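Local coordinates for protein A-adding tRNA nucleotidyltransferase (Aquifex aeolicus, PDB 4WBY) that adds the terminal adenosine to tRNA ending in CC, using ATP and magnesium, to complete the CCA end, at residues V33-D36 with I37-K41. Numbering follows the deposited sequence.
Sequences VVRD and ILLGK. With SO4 (sulfate ion), chain D.
Asp36 and Lys41 meet at the C-terminal end of helix 32-38, where Lys41 N donates to Asp36 O at 3.0 Å. The lysine's CD and CE cross the aspartate at a slant, Lys41 CE 3.7 Å from Asp36 CG, and the bend at its end turns the ammonium away, so no salt bridge forms. Pairs four residues apart also touch: Leu39 CD1 lies 3.9 Å from Arg35 CG, which chi1 of 177° sets beside its carbonyl carbon, and Val34 runs alongside Leu38. A bend at chi3 turns the guanidinium back to Asp36: Arg35 NE gives Asp36 OD1 a 3.0 Å salt bridge, in the guanidinium plane but from above the carboxylate. Arg35 NH1 and NH2 donate hydrogen bonds to sulfate O1, NH1 at 3.2 Å, and Asn123 also accepts from NH1. With a leucine at Arg35, the sulfate would probably lose a cationic partner and Asp36 its salt bridge, leaving the carboxylate freer to turn. Arg172 and Arg176 also hydrogen-bond the sulfate, which may mimic a nucleotide phosphate in this ATP-binding site. Gly40, at positive phi, donates its N to Ile37 O at 3.0 Å; with the Lys41-Asp36 bond this makes a Schellman motif, closing the ATP-binding helix of the nucleotidyltransferase head domain.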
loop_
_atom_site.group_PDB
_atom_site.type_symbol
_atom_site.label_atom_id
_atom_site.label_comp_id
_atom_site.label_asym_id
_atom_site.label_seq_id
_atom_site.Cartn_x
_atom_site.Cartn_y
_atom_site.Cartn_z
ATOM N N VAL A 33 -2.188 -8.435 12.551
ATOM C CA VAL A 33 -3.163 -9.503 12.327
ATOM C C VAL A 33 -4.264 -9.470 13.396
ATOM O O VAL A 33 -5.441 -9.687 13.102
ATOM C CB VAL A 33 -2.480 -10.874 12.308
ATOM C CG1 VAL A 33 -3.510 -11.961 12.099
ATOM C CG2 VAL A 33 -1.430 -10.893 11.208
ATOM N N VAL A 34 -3.888 -9.155 14.632
ATOM C CA VAL A 34 -4.871 -9.065 15.704
ATOM C C VAL A 34 -5.769 -7.856 15.475
ATOM O O VAL A 34 -6.987 -7.946 15.630
ATOM C CB VAL A 34 -4.185 -8.983 17.092
ATOM C CG1 VAL A 34 -5.214 -8.765 18.188
ATOM C CG2 VAL A 34 -3.372 -10.264 17.356
ATOM N N ARG A 35 -5.169 -6.731 15.090
ATOM C CA ARG A 35 -5.938 -5.562 14.670
ATOM C C ARG A 35 -6.965 -5.949 13.603
ATOM O O ARG A 35 -8.155 -5.631 13.719
ATOM C CB ARG A 35 -5.002 -4.472 14.141
ATOM C CG ARG A 35 -5.703 -3.218 13.614
ATOM C CD ARG A 35 -4.797 -2.447 12.653
ATOM N NE ARG A 35 -4.504 -3.262 11.471
ATOM C CZ ARG A 35 -3.308 -3.423 10.918
ATOM N NH1 ARG A 35 -2.243 -2.806 11.417
ATOM N NH2 ARG A 35 -3.186 -4.195 9.839
ATOM N N ASP A 36 -6.517 -6.648 12.564
ATOM C CA ASP A 36 -7.414 -6.949 11.458
ATOM C C ASP A 36 -8.520 -7.935 11.856
ATOM O O ASP A 36 -9.645 -7.830 11.373
ATOM C CB ASP A 36 -6.614 -7.467 10.259
ATOM C CG ASP A 36 -5.841 -6.349 9.564
ATOM O OD1 ASP A 36 -6.135 -5.166 9.855
ATOM O OD2 ASP A 36 -4.949 -6.641 8.745
ATOM N N ILE A 37 -8.219 -8.873 12.749
ATOM C CA ILE A 37 -9.262 -9.744 13.280
ATOM C C ILE A 37 -10.306 -8.915 14.033
ATOM O O ILE A 37 -11.513 -9.107 13.860
ATOM C CB ILE A 37 -8.675 -10.829 14.199
ATOM C CG1 ILE A 37 -7.882 -11.841 13.369
ATOM C CG2 ILE A 37 -9.772 -11.525 14.999
ATOM C CD1 ILE A 37 -7.069 -12.805 14.208
ATOM N N LEU A 38 -9.847 -7.975 14.852
ATOM C CA LEU A 38 -10.778 -7.096 15.574
ATOM C C LEU A 38 -11.562 -6.184 14.631
ATOM O O LEU A 38 -12.662 -5.758 14.970
ATOM C CB LEU A 38 -10.037 -6.253 16.611
ATOM C CG LEU A 38 -9.524 -7.060 17.804
ATOM C CD1 LEU A 38 -8.521 -6.236 18.617
ATOM C CD2 LEU A 38 -10.686 -7.516 18.683
ATOM N N LEU A 39 -11.006 -5.890 13.458
ATOM C CA LEU A 39 -11.718 -5.080 12.476
ATOM C C LEU A 39 -12.605 -5.936 11.565
ATOM O O LEU A 39 -13.167 -5.432 10.595
ATOM C CB LEU A 39 -10.735 -4.264 11.627
ATOM C CG LEU A 39 -9.891 -3.199 12.332
ATOM C CD1 LEU A 39 -8.827 -2.630 11.379
ATOM C CD2 LEU A 39 -10.760 -2.093 12.890
ATOM N N GLY A 40 -12.738 -7.224 11.872
ATOM C CA GLY A 40 -13.668 -8.065 11.139
ATOM C C GLY A 40 -13.218 -8.452 9.744
ATOM O O GLY A 40 -14.042 -8.796 8.891
ATOM N N LYS A 41 -11.911 -8.418 9.511
ATOM C CA LYS A 41 -11.360 -8.739 8.202
ATOM C C LYS A 41 -10.986 -10.207 8.106
ATOM O O LYS A 41 -10.569 -10.819 9.093
ATOM C CB LYS A 41 -10.137 -7.868 7.923
ATOM C CG LYS A 41 -10.488 -6.385 7.840
ATOM C CD LYS A 41 -9.268 -5.486 7.965
ATOM C CE LYS A 41 -8.293 -5.694 6.833
ATOM N NZ LYS A 41 -8.841 -5.190 5.548
HETATM S S SO4 D . 0.139 -3.700 8.048
HETATM O O1 SO4 D . -0.028 -3.975 9.487
HETATM O O2 SO4 D . -1.183 -3.433 7.488
HETATM O O3 SO4 D . 1.029 -2.562 7.823
HETATM O O4 SO4 D . 0.685 -4.897 7.416
#